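Local coordinates for putative tryptophan halogenase (Xanthomonas campestris pv. campestris, PDB 6Y1W), which is a flavin-dependent halogenase, probably using FAD to halogenate an aromatic substrate as its tryptophan-halogenase relatives do, at residues A226-W240 and P322-A335. Numbering follows the deposited sequence. Where two conformers were deposited one is given.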
# COMPACT_ATOMS: atom_id res chain seq x y z
N ALA A 226 -1.88 2.38 -32.04
CA ALA A 226 -1.11 3.36 -31.26
C ALA A 226 -0.74 4.57 -32.12
O ALA A 226 0.43 4.97 -32.20
CB ALA A 226 0.13 2.73 -30.61
N LEU A 227 -1.75 5.15 -32.75
CA LEU A 227 -1.51 6.24 -33.70
C LEU A 227 -0.77 7.41 -33.06
O LEU A 227 0.02 8.10 -33.73
CB LEU A 227 -2.83 6.72 -34.26
CG LEU A 227 -3.74 5.76 -35.02
CD1 LEU A 227 -4.93 6.52 -35.56
CD2 LEU A 227 -2.97 5.12 -36.16
N LEU A 228 -1.07 7.71 -31.81
CA LEU A 228 -0.45 8.87 -31.17
C LEU A 228 0.81 8.50 -30.39
O LEU A 228 1.89 9.06 -30.64
CB LEU A 228 -1.47 9.58 -30.25
CG LEU A 228 -2.83 9.91 -30.89
CD1 LEU A 228 -3.70 10.71 -29.88
CD2 LEU A 228 -2.69 10.69 -32.16
N ILE A 229 0.70 7.59 -29.41
CA ILE A 229 1.82 7.31 -28.52
C ILE A 229 2.92 6.59 -29.29
O ILE A 229 4.11 6.76 -28.98
CB ILE A 229 1.34 6.52 -27.29
CG1 ILE A 229 2.38 6.48 -26.17
CG2 ILE A 229 0.89 5.09 -27.69
CD1 ILE A 229 2.51 7.78 -25.34
N GLY A 230 2.54 5.81 -30.30
CA GLY A 230 3.49 5.03 -31.07
C GLY A 230 3.88 5.65 -32.39
O GLY A 230 5.04 6.02 -32.59
N GLN A 231 2.92 5.77 -33.30
CA GLN A 231 3.26 6.18 -34.66
C GLN A 231 3.73 7.63 -34.71
O GLN A 231 4.57 7.97 -35.55
CB GLN A 231 2.07 5.99 -35.58
CG GLN A 231 1.62 4.50 -35.65
CD GLN A 231 0.67 4.21 -36.78
OE1 GLN A 231 0.76 4.79 -37.85
NE2 GLN A 231 -0.23 3.26 -36.56
N THR A 232 3.23 8.48 -33.83
CA THR A 232 3.58 9.90 -33.83
C THR A 232 4.70 10.20 -32.85
O THR A 232 5.75 10.72 -33.23
CB THR A 232 2.35 10.77 -33.49
OG1 THR A 232 1.29 10.52 -34.42
CG2 THR A 232 2.72 12.27 -33.54
N LEU A 233 4.52 9.86 -31.58
CA LEU A 233 5.51 10.21 -30.58
C LEU A 233 6.64 9.20 -30.44
O LEU A 233 7.62 9.48 -29.73
CB LEU A 233 4.82 10.44 -29.24
CG LEU A 233 3.80 11.59 -29.24
CD1 LEU A 233 3.07 11.66 -27.92
CD2 LEU A 233 4.50 12.92 -29.50
N GLY A 234 6.52 8.01 -31.04
CA GLY A 234 7.65 7.10 -31.07
C GLY A 234 8.04 6.46 -29.75
O GLY A 234 9.21 6.11 -29.57
N VAL A 235 7.10 6.33 -28.81
CA VAL A 235 7.42 5.68 -27.55
C VAL A 235 7.44 4.18 -27.81
O VAL A 235 6.47 3.63 -28.34
CB VAL A 235 6.38 6.03 -26.47
CG1 VAL A 235 6.73 5.37 -25.17
CG2 VAL A 235 6.23 7.57 -26.32
N GLY A 236 8.56 3.54 -27.54
CA GLY A 236 8.66 2.11 -27.73
C GLY A 236 8.01 1.35 -26.60
O GLY A 236 7.49 1.93 -25.64
N SER A 237 8.08 0.01 -26.68
CA SER A 237 7.53 -0.85 -25.64
C SER A 237 8.54 -1.90 -25.21
O SER A 237 9.43 -2.26 -25.99
CB SER A 237 6.24 -1.50 -26.12
OG SER A 237 5.40 -0.49 -26.66
N GLU A 238 8.40 -2.36 -23.96
CA GLU A 238 9.27 -3.37 -23.35
C GLU A 238 8.75 -4.72 -23.80
O GLU A 238 7.54 -4.95 -23.77
CB GLU A 238 9.25 -3.26 -21.82
CG GLU A 238 10.42 -3.98 -21.10
CD GLU A 238 10.17 -4.26 -19.60
OE1 GLU A 238 9.28 -3.63 -18.97
OE2 GLU A 238 10.86 -5.15 -19.05
N ASP A 239 9.64 -5.57 -24.30
CA ASP A 239 9.28 -6.88 -24.82
C ASP A 239 9.27 -7.90 -23.69
O ASP A 239 10.30 -8.13 -23.04
CB ASP A 239 10.28 -7.27 -25.91
CG ASP A 239 10.02 -8.63 -26.50
OD1 ASP A 239 8.93 -9.22 -26.32
OD2 ASP A 239 10.94 -9.12 -27.18
N TRP A 240 8.11 -8.54 -23.45
CA TRP A 240 8.03 -9.52 -22.39
C TRP A 240 7.93 -10.93 -22.95
O TRP A 240 7.70 -11.87 -22.18
CB TRP A 240 6.85 -9.22 -21.47
CG TRP A 240 7.00 -7.98 -20.60
CD1 TRP A 240 8.16 -7.34 -20.26
CD2 TRP A 240 5.94 -7.26 -19.96
NE1 TRP A 240 7.88 -6.25 -19.45
CE2 TRP A 240 6.53 -6.19 -19.24
CE3 TRP A 240 4.55 -7.41 -19.93
CZ2 TRP A 240 5.77 -5.27 -18.50
CZ3 TRP A 240 3.81 -6.50 -19.17
CH2 TRP A 240 4.42 -5.45 -18.48
N PRO A 322 2.88 -9.67 -25.44
CA PRO A 322 2.94 -9.17 -24.06
C PRO A 322 3.98 -8.07 -23.95
O PRO A 322 5.12 -8.26 -24.36
CB PRO A 322 3.37 -10.40 -23.24
CG PRO A 322 4.19 -11.22 -24.30
CD PRO A 322 3.46 -11.03 -25.58
N ASN A 323 3.56 -6.92 -23.44
CA ASN A 323 4.42 -5.74 -23.46
C ASN A 323 3.88 -4.62 -22.57
O ASN A 323 2.70 -4.59 -22.20
CB ASN A 323 4.56 -5.20 -24.88
CG ASN A 323 3.35 -4.36 -25.29
OD1 ASN A 323 3.31 -3.15 -25.05
ND2 ASN A 323 2.34 -5.02 -25.84
N GLN A 324 4.75 -3.65 -22.30
CA GLN A 324 4.34 -2.39 -21.68
C GLN A 324 5.01 -1.26 -22.44
O GLN A 324 6.20 -1.34 -22.73
CB GLN A 324 4.65 -2.31 -20.16
CG GLN A 324 6.09 -1.88 -19.72
CD GLN A 324 6.22 -1.48 -18.23
OE1 GLN A 324 5.62 -0.50 -17.77
NE2 GLN A 324 7.02 -2.24 -17.49
N ARG A 325 4.24 -0.24 -22.78
CA ARG A 325 4.79 0.99 -23.34
C ARG A 325 5.81 1.54 -22.34
O ARG A 325 5.57 1.51 -21.13
CB ARG A 325 3.63 1.96 -23.58
CG ARG A 325 3.82 3.11 -24.53
CD ARG A 325 4.11 2.70 -25.95
NE ARG A 325 3.05 2.08 -26.72
CZ ARG A 325 3.09 1.93 -28.04
NH1 ARG A 325 2.11 1.32 -28.68
NH2 ARG A 325 4.14 2.39 -28.74
N HIS A 326 6.96 2.02 -22.84
CA HIS A 326 8.00 2.48 -21.91
C HIS A 326 7.51 3.63 -21.05
O HIS A 326 7.86 3.73 -19.86
CB HIS A 326 9.25 2.92 -22.67
CG HIS A 326 10.03 1.77 -23.20
ND1 HIS A 326 10.41 0.71 -22.40
CD2 HIS A 326 10.47 1.49 -24.44
CE1 HIS A 326 11.08 -0.17 -23.13
NE2 HIS A 326 11.13 0.28 -24.38
N ARG A 327 6.75 4.55 -21.64
CA ARG A 327 6.09 5.60 -20.89
C ARG A 327 4.66 5.65 -21.37
O ARG A 327 4.42 5.58 -22.58
CB ARG A 327 6.81 6.96 -21.12
CG ARG A 327 8.24 6.93 -20.61
CD ARG A 327 9.02 8.19 -20.99
NE ARG A 327 9.08 8.42 -22.43
CZ ARG A 327 9.81 7.70 -23.28
NH1 ARG A 327 10.54 6.67 -22.84
NH2 ARG A 327 9.80 8.00 -24.58
N VAL A 328 3.71 5.68 -20.44
CA VAL A 328 2.32 5.73 -20.90
C VAL A 328 1.84 7.16 -21.07
O VAL A 328 0.90 7.39 -21.86
CB VAL A 328 1.40 4.94 -19.96
CG1 VAL A 328 1.69 3.45 -20.15
CG2 VAL A 328 1.62 5.31 -18.52
N TRP A 329 2.49 8.12 -20.42
CA TRP A 329 2.19 9.54 -20.60
C TRP A 329 3.44 10.15 -21.20
O TRP A 329 4.51 10.13 -20.58
CB TRP A 329 1.85 10.20 -19.27
CG TRP A 329 1.32 11.63 -19.39
CD1 TRP A 329 1.48 12.50 -20.42
CD2 TRP A 329 0.52 12.29 -18.41
NE1 TRP A 329 0.84 13.69 -20.14
CE2 TRP A 329 0.26 13.60 -18.91
CE3 TRP A 329 0.03 11.93 -17.16
CZ2 TRP A 329 -0.51 14.51 -18.21
CZ3 TRP A 329 -0.73 12.87 -16.44
CH2 TRP A 329 -0.97 14.15 -16.98
N GLU A 330 3.31 10.68 -22.41
CA GLU A 330 4.44 11.30 -23.11
C GLU A 330 3.94 12.64 -23.61
O GLU A 330 2.96 12.69 -24.35
CB GLU A 330 4.92 10.40 -24.26
CG GLU A 330 5.95 11.03 -25.19
CD GLU A 330 7.34 10.88 -24.65
OE1 GLU A 330 7.49 10.35 -23.53
OE2 GLU A 330 8.28 11.32 -25.35
N LYS A 331 4.62 13.73 -23.21
CA LYS A 331 4.20 15.08 -23.60
C LYS A 331 2.72 15.25 -23.24
O LYS A 331 2.37 15.11 -22.08
CB LYS A 331 4.45 15.33 -25.09
CG LYS A 331 5.95 15.11 -25.50
CD LYS A 331 6.29 15.74 -26.85
CE LYS A 331 7.80 15.64 -27.15
NZ LYS A 331 8.55 15.92 -25.91
N ASN A 332 1.86 15.58 -24.20
CA ASN A 332 0.44 15.80 -23.90
C ASN A 332 -0.44 14.64 -24.38
O ASN A 332 -1.60 14.85 -24.73
CB ASN A 332 -0.07 17.12 -24.48
CG ASN A 332 -0.06 17.15 -26.02
OD1 ASN A 332 0.71 16.46 -26.68
ND2 ASN A 332 -0.94 17.94 -26.59
N CYS A 333 0.10 13.43 -24.34
CA CYS A 333 -0.60 12.22 -24.77
C CYS A 333 -0.56 11.16 -23.67
O CYS A 333 0.50 10.86 -23.12
CB CYS A 333 0.05 11.68 -26.05
SG CYS A 333 -0.72 10.15 -26.64
N VAL A 334 -1.73 10.62 -23.32
CA VAL A 334 -1.82 9.50 -22.37
C VAL A 334 -2.37 8.30 -23.12
O VAL A 334 -3.47 8.37 -23.69
CB VAL A 334 -2.70 9.85 -21.15
CG1 VAL A 334 -2.81 8.66 -20.22
CG2 VAL A 334 -2.13 11.04 -20.36
N ALA A 335 -1.60 7.20 -23.13
CA ALA A 335 -2.11 5.97 -23.76
C ALA A 335 -2.92 5.14 -22.77
O ALA A 335 -2.57 5.03 -21.59
CB ALA A 335 -0.96 5.12 -24.32
O HOH W 1 7.97 11.90 -28.27
O HOH W 2 2.87 -0.95 -26.36
O HOH W 3 6.40 -8.55 -26.48
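Strands 237-239 and 323-325 run antiparallel, with Glu-238 and Gln-324 as the hydrogen-bonded pair, while helix 227-232 crosses strand 333-335 at 103° with 8.3 Å between axes. One bond of the central pair, Glu-238 N to Gln-324 O, is short at 2.7 Å; its reciprocal is weak. The two side chains lie alongside each other, and in the conformer given Gln-324 NE2 reaches Glu-238 OE1 nearly head-on to the C-O bond (3.0 Å). The Trp-240 ring takes the peptide between Asn-323 and Gln-324 over one face, and Arg-389 forms a cation-pi contact with it.

Arg-325 links strand and helix. Bends at chi2 (62°) and chi3 (69°) turn its guanidinium back to the loop, where NH2 donates in its own plane to Val-235 O (2.7 Å). This bond and that from NE to Ala-339 O fix its rotation; Ile-229 CG2 covers one face and Ser-237 OG, in the conformer given, the other.

Beyond it the contact turns largely apolar. Ile-229 drives CD1 onto Glu-330 CB (3.7 Å) and rests CG2 on Ala-335 CB, while Leu-233 CD1 meets Cys-333 CB (3.6 Å). Glu-330 packs its CB and CG against Val-235 CG2, yet its carboxylate is held by Arg-327 NE in a salt bridge. The whole is a helix packed on the edge hairpin of the Rossmann-type sheet that probably binds FAD, as expected of flavin-dependent halogenases, beside a separate small antiparallel sheet that both segments join.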